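Local atomic coordinates of pectinesterase (Sitophilus oryzae, PDB entry 4PMH), a protein that catalyses the hydrolysis of methyl esters in pectin, releasing methanol, and probably serves the rice weevil in digesting plant cell walls. Residues Thr23-Gln28 with Lys263-Phe268; Trp30-Ile35 with Arg213-Asn218. All coordinates share one frame; numbering follows the deposited sequence.

Contact 1: Thr23-Gln28 with Lys263-Phe268; sequences TATYLQ and KMYGYF
Thr23 opens the contact at the start of helix 23-27, where its backbone N lies 3.6 Å from CE2 of Phe268 and its methyl CG2 sits a little farther from the same ring carbon. Two residues on, the carbonyl oxygen of Thr25 rests over the centre of the Tyr265 ring, 3.5 Å above its plane. Tyr26 is the hub, its ring held between two aromatic residues. Over one face comes Phe268, whose CB stands 3.4 Å from the centroid of the Tyr26 ring, almost exactly on the ring normal, in a CH-pi contact. CG of Phe268 is anti to its backbone N (chi1 -173°), which carries the phenyl ring off to one side of that CB. The two ring planes are near parallel, at 17°, but barely overlap. The opposite face receives the edge of Tyr265 in a T-shaped pair, the planes at 64°, while Tyr26 OH is hydrogen-bonded to Gln311 on strand 311-315. Gln28, leaving the helix with positive phi, runs extended past the Tyr265 ring in the opposite direction; its NE2 donates to Tyr26 O at 3.0 Å, nearly straight, and also bonds with Ser233, and its CD lies 3.6 Å from Tyr265 CD2. A water accepts from Tyr265 N and gives a weak bond to Gln28 OE1. The helix is thus seated on the parallel beta-helix by an aromatic cluster, with dispersion forces doing most of the joining.

Contact 2: Trp30-Ile35 with Arg213-Asn218; sequences WSPPSI and RSYYTN
Arg213, at the start of strand 213-217, meets Trp30 along two parts of its side chain. Its CB lies 3.8 Å from CE3 of the indole, approaching obliquely, and the guanidinium, brought round by a bend at chi3 (-71°), presents a face to the Trp30 methylene: CB of Trp30 stands 3.4 Å above the guanidinium plane, toward its rim. The indole and guanidinium planes are 45° apart, so this is not a flat stack. The charged end has partners outside the two segments: a salt bridge from NH2 to Asp186 and a hydrogen bond from NH1 to Leu27 O of helix 23-27. Replacing Arg213 by an alanine removes the guanidinium, which would probably leave Asp186 without its ionic mate and Leu27 O without this donor, and open a gap beside the Trp30 methylene. Ser214 turns its side chain from the loop, but its backbone N comes within 4.3 Å of Trp30 CZ3. Tyr215 again faces the loop. Its CB lies 4.1 Å from Trp30 CZ3, and its ring offers an edge to Pro32, whose CG is 3.6 Å from Tyr215 CD2. The same proline carbon also sits over the centre of the indole face, so Pro32 fills the angle between the two aromatic residues. Tyr215 OH is hydrogen-bonded to Glu237 on the adjacent strand 233-237. The loop after helix 23-27 is therefore laid against the outer surface of the beta-helix by apolar packing, away from the annotated sites, while the polar ends of Arg213 and Tyr215 are paired with Asp186, Leu27 and Glu237.

How the contacts relate
Near the N terminus, after two short strands and helix 15-18, the chain forms helix 23-27, which contact 1 joins to the start of strand 267-270, closing a loop of more than 230 residues. A few residues on, in the loop that follows the helix, residues 30-35 make contact 2 with strand 213-217, so the second loop is nested within the first. Both land on the same long parallel sheet of the beta-helix, where strand 233-237 lies between the two strands involved. The contacts touch through Arg213 and through Leu27 CD2, which packs on Pro32 CG. Together they tie a continuous N-terminal run across successive turns of the beta-helix.

Contact 1: Thr23-Gln28 with Lys263-Phe268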
ATOM      1  N   THR A  23      -1.328 -14.834   9.732  1.00 19.87           N
ATOM      2  CA  THR A  23      -2.407 -14.322   8.885  1.00 20.46           C
ATOM      3  C   THR A  23      -3.719 -14.287   9.660  1.00 20.54           C
ATOM      4  O   THR A  23      -4.464 -13.312   9.581  1.00 20.56           O
ATOM      5  CB  THR A  23      -2.626 -15.152   7.593  1.00 22.07           C
ATOM      6  OG1 THR A  23      -3.035 -16.484   7.955  1.00 23.36           O
ATOM      7  CG2 THR A  23      -1.366 -15.197   6.727  1.00 21.66           C
ATOM      8  N   ALA A  24      -3.989 -15.349  10.415  1.00 19.54           N
ATOM      9  CA  ALA A  24      -5.229 -15.455  11.177  1.00 20.07           C
ATOM     10  C   ALA A  24      -5.355 -14.354  12.228  1.00 19.28           C
ATOM     11  O   ALA A  24      -6.419 -13.847  12.534  1.00 19.54           O
ATOM     12  CB  ALA A  24      -5.302 -16.823  11.844  1.00 19.55           C
ATOM     13  N   THR A  25      -4.227 -14.010  12.791  1.00 19.21           N
ATOM     14  CA  THR A  25      -4.153 -13.075  13.850  1.00 19.18           C
ATOM     15  C   THR A  25      -4.353 -11.638  13.313  1.00 18.66           C
ATOM     16  O   THR A  25      -5.176 -10.869  13.839  1.00 18.24           O
ATOM     17  CB  THR A  25      -2.835 -13.390  14.573  1.00 20.78           C
ATOM     18  OG1 THR A  25      -3.127 -14.115  15.786  1.00 23.62           O
ATOM     19  CG2 THR A  25      -2.052 -12.236  14.829  1.00 20.08           C
ATOM     20  N   TYR A  26      -3.660 -11.306  12.231  1.00 17.36           N
ATOM     21  CA  TYR A  26      -3.849 -10.007  11.547  1.00 17.14           C
ATOM     22  C   TYR A  26      -5.257  -9.821  10.930  1.00 17.31           C
ATOM     23  O   TYR A  26      -5.776  -8.696  10.826  1.00 16.35           O
ATOM     24  CB  TYR A  26      -2.726  -9.821  10.502  1.00 16.14           C
ATOM     25  CG  TYR A  26      -1.457  -9.223  11.046  1.00 15.22           C
ATOM     26  CD1 TYR A  26      -0.480 -10.007  11.659  1.00 14.71           C
ATOM     27  CD2 TYR A  26      -1.206  -7.861  10.919  1.00 15.34           C
ATOM     28  CE1 TYR A  26       0.676  -9.449  12.166  1.00 14.13           C
ATOM     29  CE2 TYR A  26      -0.056  -7.297  11.425  1.00 14.49           C
ATOM     30  CZ  TYR A  26       0.880  -8.094  12.046  1.00 14.56           C
ATOM     31  OH  TYR A  26       2.019  -7.521  12.527  1.00 14.03           O
ATOM     32  N   LEU A  27      -5.890 -10.926  10.535  1.00 17.49           N
ATOM     33  CA  LEU A  27      -7.221 -10.900   9.963  1.00 18.01           C
ATOM     34  C   LEU A  27      -8.298 -10.528  10.985  1.00 17.81           C
ATOM     35  O   LEU A  27      -9.355 -10.016  10.611  1.00 17.17           O
ATOM     36  CB  LEU A  27      -7.562 -12.255   9.314  1.00 18.96           C
ATOM     37  CG  LEU A  27      -6.985 -12.561   7.934  1.00 20.03           C
ATOM     38  CD1 LEU A  27      -7.144 -14.055   7.628  1.00 21.08           C
ATOM     39  CD2 LEU A  27      -7.634 -11.701   6.863  1.00 20.33           C
ATOM     40  N   GLN A  28      -8.037 -10.796  12.263  1.00 17.88           N
ATOM     41  CA  GLN A  28      -8.888 -10.314  13.339  1.00 18.13           C
ATOM     42  C   GLN A  28     -10.337 -10.747  13.140  1.00 18.08           C
ATOM     43  O   GLN A  28     -11.252  -9.974  13.314  1.00 19.20           O
ATOM     44  CB  GLN A  28      -8.787  -8.782  13.441  1.00 18.42           C
ATOM     45  CG  GLN A  28      -7.421  -8.266  13.842  1.00 18.13           C
ATOM     46  CD  GLN A  28      -7.274  -6.770  13.588  1.00 18.34           C
ATOM     47  OE1 GLN A  28      -7.813  -5.955  14.332  1.00 18.32           O
ATOM     48  NE2 GLN A  28      -6.542  -6.404  12.532  1.00 17.43           N
ATOM     49  N   LYS A 263      -3.333   0.232  17.960  1.00 20.60           N
ATOM     50  CA  LYS A 263      -3.571  -0.843  16.999  1.00 20.58           C
ATOM     51  C   LYS A 263      -2.419  -1.842  17.081  1.00 19.84           C
ATOM     52  O   LYS A 263      -1.264  -1.490  16.855  1.00 18.23           O
ATOM     53  CB  LYS A 263      -3.711  -0.264  15.573  1.00 21.11           C
ATOM     54  CG  LYS A 263      -4.378  -1.199  14.572  1.00 21.78           C
ATOM     55  CD  LYS A 263      -4.441  -0.628  13.149  1.00 21.38           C
ATOM     56  CE  LYS A 263      -5.612   0.300  12.918  1.00 21.77           C
ATOM     57  NZ  LYS A 263      -5.946   0.472  11.475  1.00 21.50           N
ATOM     58  N   MET A 264      -2.755  -3.092  17.391  1.00 19.81           N
ATOM     59  CA  MET A 264      -1.797  -4.181  17.477  1.00 20.37           C
ATOM     60  C   MET A 264      -1.255  -4.599  16.108  1.00 18.39           C
ATOM     61  O   MET A 264      -0.080  -4.940  15.963  1.00 16.97           O
ATOM     62  CB  MET A 264      -2.485  -5.412  18.099  1.00 25.17           C
ATOM     63  CG  MET A 264      -1.944  -5.886  19.435  1.00 30.88           C
ATOM     64  SD  MET A 264      -2.270  -7.659  19.634  1.00 36.84           S
ATOM     65  CE  MET A 264      -0.618  -8.328  19.801  1.00 35.89           C
ATOM     66  N   TYR A 265      -2.155  -4.645  15.136  1.00 17.08           N
ATOM     67  CA  TYR A 265      -1.879  -5.199  13.821  1.00 16.28           C
ATOM     68  C   TYR A 265      -1.743  -4.119  12.758  1.00 14.64           C
ATOM     69  O   TYR A 265      -2.742  -3.586  12.273  1.00 14.70           O
ATOM     70  CB  TYR A 265      -2.993  -6.188  13.441  1.00 17.40           C
ATOM     71  CG  TYR A 265      -3.125  -7.290  14.472  1.00 18.16           C
ATOM     72  CD1 TYR A 265      -2.132  -8.231  14.611  1.00 18.51           C
ATOM     73  CD2 TYR A 265      -4.204  -7.339  15.343  1.00 18.98           C
ATOM     74  CE1 TYR A 265      -2.219  -9.237  15.571  1.00 20.17           C
ATOM     75  CE2 TYR A 265      -4.300  -8.332  16.305  1.00 20.07           C
ATOM     76  CZ  TYR A 265      -3.305  -9.272  16.416  1.00 20.22           C
ATOM     77  OH  TYR A 265      -3.380 -10.261  17.372  1.00 22.66           O
ATOM     78  N   GLY A 266      -0.495  -3.829  12.384  1.00 13.80           N
ATOM     79  CA  GLY A 266      -0.207  -2.953  11.256  1.00 13.21           C
ATOM     80  C   GLY A 266       0.035  -3.791  10.022  1.00 13.00           C
ATOM     81  O   GLY A 266      -0.881  -4.442   9.512  1.00 13.36           O
ATOM     82  N   TYR A 267       1.276  -3.806   9.556  1.00 13.07           N
ATOM     83  CA  TYR A 267       1.629  -4.500   8.318  1.00 12.61           C
ATOM     84  C   TYR A 267       2.259  -5.873   8.626  1.00 12.70           C
ATOM     85  O   TYR A 267       3.099  -5.995   9.501  1.00 12.58           O
ATOM     86  CB  TYR A 267       2.562  -3.620   7.482  1.00 12.57           C
ATOM     87  CG  TYR A 267       1.946  -2.370   6.882  1.00 12.57           C
ATOM     88  CD1 TYR A 267       0.564  -2.205   6.776  1.00 12.40           C
ATOM     89  CD2 TYR A 267       2.767  -1.348   6.369  1.00 12.64           C
ATOM     90  CE1 TYR A 267       0.011  -1.072   6.177  1.00 12.65           C
ATOM     91  CE2 TYR A 267       2.223  -0.228   5.774  1.00 12.78           C
ATOM     92  CZ  TYR A 267       0.844  -0.084   5.696  1.00 12.73           C
ATOM     93  OH  TYR A 267       0.314   1.021   5.092  1.00 12.78           O
ATOM     94  N   PHE A 268       1.803  -6.904   7.926  1.00 12.66           N
ATOM     95  CA  PHE A 268       2.339  -8.255   8.045  1.00 12.57           C
ATOM     96  C   PHE A 268       2.787  -8.738   6.672  1.00 12.29           C
ATOM     97  O   PHE A 268       1.962  -8.900   5.743  1.00 12.59           O
ATOM     98  CB  PHE A 268       1.268  -9.186   8.600  1.00 12.49           C
ATOM     99  CG  PHE A 268       1.754 -10.564   8.923  1.00 12.39           C
ATOM    100  CD1 PHE A 268       2.787 -10.779   9.807  1.00 12.71           C
ATOM    101  CD2 PHE A 268       1.136 -11.651   8.362  1.00 12.89           C
ATOM    102  CE1 PHE A 268       3.209 -12.066  10.112  1.00 12.84           C
ATOM    103  CE2 PHE A 268       1.534 -12.941   8.667  1.00 13.21           C
ATOM    104  CZ  PHE A 268       2.569 -13.151   9.533  1.00 12.69           C
TER
HETATM  105  O   HOH W   1      -5.166  -4.054  15.452  1.00 31.62           O

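Contact 2: Trp30-Ile35 with Arg213-Asn218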
ATOM      1  N   TRP A  30     -11.835 -11.570  10.329  1.00 21.96           N
ATOM      2  CA  TRP A  30     -12.248 -11.508   8.937  1.00 22.77           C
ATOM      3  C   TRP A  30     -11.862 -12.806   8.218  1.00 24.25           C
ATOM      4  O   TRP A  30     -10.749 -13.291   8.342  1.00 25.63           O
ATOM      5  CB  TRP A  30     -11.645 -10.290   8.233  1.00 21.80           C
ATOM      6  CG  TRP A  30     -11.919 -10.236   6.766  1.00 21.70           C
ATOM      7  CD1 TRP A  30     -13.056 -10.646   6.111  1.00 21.09           C
ATOM      8  CD2 TRP A  30     -11.038  -9.731   5.757  1.00 21.10           C
ATOM      9  NE1 TRP A  30     -12.930 -10.420   4.756  1.00 21.05           N
ATOM     10  CE2 TRP A  30     -11.704  -9.858   4.513  1.00 21.49           C
ATOM     11  CE3 TRP A  30      -9.759  -9.175   5.782  1.00 20.48           C
ATOM     12  CZ2 TRP A  30     -11.112  -9.465   3.306  1.00 21.00           C
ATOM     13  CZ3 TRP A  30      -9.182  -8.767   4.584  1.00 20.51           C
ATOM     14  CH2 TRP A  30      -9.855  -8.919   3.367  1.00 20.52           C
ATOM     15  N   SER A  31     -12.814 -13.369   7.499  1.00 26.54           N
ATOM     16  CA  SER A  31     -12.581 -14.556   6.693  1.00 29.78           C
ATOM     17  C   SER A  31     -12.778 -14.175   5.216  1.00 28.80           C
ATOM     18  O   SER A  31     -13.914 -14.102   4.728  1.00 29.26           O
ATOM     19  CB  SER A  31     -13.532 -15.641   7.130  1.00 31.25           C
ATOM     20  OG  SER A  31     -14.817 -15.109   7.392  1.00 36.01           O
ATOM     21  N   PRO A  32     -11.666 -13.870   4.526  1.00 29.14           N
ATOM     22  CA  PRO A  32     -11.726 -13.349   3.156  1.00 30.01           C
ATOM     23  C   PRO A  32     -12.329 -14.361   2.184  1.00 31.18           C
ATOM     24  O   PRO A  32     -11.952 -15.531   2.214  1.00 31.50           O
ATOM     25  CB  PRO A  32     -10.263 -13.087   2.808  1.00 28.65           C
ATOM     26  CG  PRO A  32      -9.551 -13.004   4.117  1.00 29.41           C
ATOM     27  CD  PRO A  32     -10.281 -13.945   5.021  1.00 28.82           C
ATOM     28  N   PRO A  33     -13.284 -13.924   1.353  1.00 31.39           N
ATOM     29  CA  PRO A  33     -13.784 -14.878   0.370  1.00 32.78           C
ATOM     30  C   PRO A  33     -12.745 -15.212  -0.699  1.00 32.73           C
ATOM     31  O   PRO A  33     -11.869 -14.393  -0.993  1.00 32.77           O
ATOM     32  CB  PRO A  33     -15.028 -14.208  -0.203  1.00 33.02           C
ATOM     33  CG  PRO A  33     -14.996 -12.781   0.246  1.00 32.10           C
ATOM     34  CD  PRO A  33     -14.052 -12.667   1.391  1.00 31.58           C
ATOM     35  N   SER A  34     -12.824 -16.428  -1.235  1.00 34.64           N
ATOM     36  CA  SER A  34     -12.012 -16.835  -2.391  1.00 34.99           C
ATOM     37  C   SER A  34     -12.227 -15.852  -3.518  1.00 32.21           C
ATOM     38  O   SER A  34     -13.347 -15.427  -3.737  1.00 29.15           O
ATOM     39  CB  SER A  34     -12.472 -18.191  -2.910  1.00 37.46           C
ATOM     40  OG  SER A  34     -13.823 -18.085  -3.377  1.00 38.14           O
ATOM     41  N   ILE A  35     -11.173 -15.489  -4.233  1.00 31.86           N
ATOM     42  CA  ILE A  35     -11.361 -14.677  -5.418  1.00 32.17           C
ATOM     43  C   ILE A  35     -11.710 -15.676  -6.497  1.00 32.47           C
ATOM     44  O   ILE A  35     -11.043 -16.699  -6.649  1.00 33.72           O
ATOM     45  CB  ILE A  35     -10.130 -13.838  -5.810  1.00 34.13           C
ATOM     46  CG1 ILE A  35      -9.905 -12.715  -4.797  1.00 34.64           C
ATOM     47  CG2 ILE A  35     -10.328 -13.191  -7.171  1.00 33.42           C
ATOM     48  CD1 ILE A  35      -9.447 -13.198  -3.449  1.00 36.36           C
ATOM     49  N   ARG A 213      -8.841  -3.604   7.268  1.00 15.35           N
ATOM     50  CA  ARG A 213      -8.032  -4.742   6.890  1.00 14.84           C
ATOM     51  C   ARG A 213      -7.949  -4.910   5.373  1.00 14.12           C
ATOM     52  O   ARG A 213      -8.937  -4.739   4.660  1.00 13.73           O
ATOM     53  CB  ARG A 213      -8.621  -6.016   7.494  1.00 14.91           C
ATOM     54  CG  ARG A 213      -8.620  -5.986   9.015  1.00 15.67           C
ATOM     55  CD  ARG A 213      -9.535  -7.044   9.594  1.00 16.12           C
ATOM     56  NE  ARG A 213     -10.944  -6.728   9.371  1.00 16.74           N
ATOM     57  CZ  ARG A 213     -11.963  -7.279  10.040  1.00 18.01           C
ATOM     58  NH1 ARG A 213     -11.751  -8.193  10.993  1.00 17.69           N
ATOM     59  NH2 ARG A 213     -13.209  -6.895   9.763  1.00 18.55           N
ATOM     60  N   SER A 214      -6.758  -5.245   4.904  1.00 13.97           N
ATOM     61  CA  SER A 214      -6.532  -5.530   3.482  1.00 13.73           C
ATOM     62  C   SER A 214      -5.608  -6.720   3.351  1.00 13.89           C
ATOM     63  O   SER A 214      -4.775  -6.962   4.218  1.00 12.87           O
ATOM     64  CB  SER A 214      -5.996  -4.306   2.712  1.00 13.80           C
ATOM     65  OG  SER A 214      -4.903  -3.684   3.358  1.00 13.59           O
ATOM     66  N   TYR A 215      -5.805  -7.481   2.274  1.00 14.14           N
ATOM     67  CA  TYR A 215      -5.107  -8.728   2.062  1.00 15.32           C
ATOM     68  C   TYR A 215      -4.589  -8.750   0.637  1.00 14.74           C
ATOM     69  O   TYR A 215      -5.383  -8.813  -0.330  1.00 14.75           O
ATOM     70  CB  TYR A 215      -6.050  -9.909   2.267  1.00 17.36           C
ATOM     71  CG  TYR A 215      -5.391 -11.236   2.595  1.00 20.27           C
ATOM     72  CD1 TYR A 215      -4.084 -11.525   2.243  1.00 21.93           C
ATOM     73  CD2 TYR A 215      -6.110 -12.220   3.254  1.00 24.05           C
ATOM     74  CE1 TYR A 215      -3.499 -12.746   2.560  1.00 22.65           C
ATOM     75  CE2 TYR A 215      -5.538 -13.446   3.562  1.00 27.06           C
ATOM     76  CZ  TYR A 215      -4.223 -13.696   3.204  1.00 25.69           C
ATOM     77  OH  TYR A 215      -3.646 -14.914   3.513  1.00 29.43           O
ATOM     78  N   TYR A 216      -3.271  -8.696   0.536  1.00 13.62           N
ATOM     79  CA  TYR A 216      -2.526  -8.751  -0.709  1.00 13.27           C
ATOM     80  C   TYR A 216      -1.940 -10.142  -0.902  1.00 13.08           C
ATOM     81  O   TYR A 216      -1.206 -10.609  -0.080  1.00 12.58           O
ATOM     82  CB  TYR A 216      -1.380  -7.750  -0.662  1.00 13.35           C
ATOM     83  CG  TYR A 216      -1.858  -6.333  -0.574  1.00 13.95           C
ATOM     84  CD1 TYR A 216      -2.348  -5.803   0.625  1.00 14.48           C
ATOM     85  CD2 TYR A 216      -1.855  -5.523  -1.698  1.00 14.42           C
ATOM     86  CE1 TYR A 216      -2.816  -4.487   0.688  1.00 15.09           C
ATOM     87  CE2 TYR A 216      -2.309  -4.231  -1.647  1.00 14.82           C
ATOM     88  CZ  TYR A 216      -2.794  -3.716  -0.458  1.00 15.09           C
ATOM     89  OH  TYR A 216      -3.242  -2.422  -0.455  1.00 16.51           O
ATOM     90  N   THR A 217      -2.265 -10.782  -2.013  1.00 13.64           N
ATOM     91  CA  THR A 217      -1.734 -12.087  -2.358  1.00 14.07           C
ATOM     92  C   THR A 217      -1.186 -12.057  -3.767  1.00 14.16           C
ATOM     93  O   THR A 217      -1.779 -11.436  -4.651  1.00 13.63           O
ATOM     94  CB  THR A 217      -2.826 -13.174  -2.282  1.00 14.41           C
ATOM     95  OG1 THR A 217      -4.023 -12.690  -2.887  1.00 15.17           O
ATOM     96  CG2 THR A 217      -3.114 -13.515  -0.851  1.00 14.72           C
ATOM     97  N   ASN A 218      -0.049 -12.724  -3.964  1.00 14.07           N
ATOM     98  CA  ASN A 218       0.555 -12.882  -5.269  1.00 14.86           C
ATOM     99  C   ASN A 218       0.688 -11.583  -6.031  1.00 13.63           C
ATOM    100  O   ASN A 218       0.416 -11.522  -7.196  1.00 13.19           O
ATOM    101  CB  ASN A 218      -0.221 -13.918  -6.071  1.00 17.12           C
ATOM    102  CG  ASN A 218      -0.314 -15.241  -5.344  1.00 20.30           C
ATOM    103  OD1 ASN A 218      -1.056 -15.385  -4.372  1.00 24.42           O
ATOM    104  ND2 ASN A 218       0.469 -16.201  -5.781  1.00 23.91           N
TER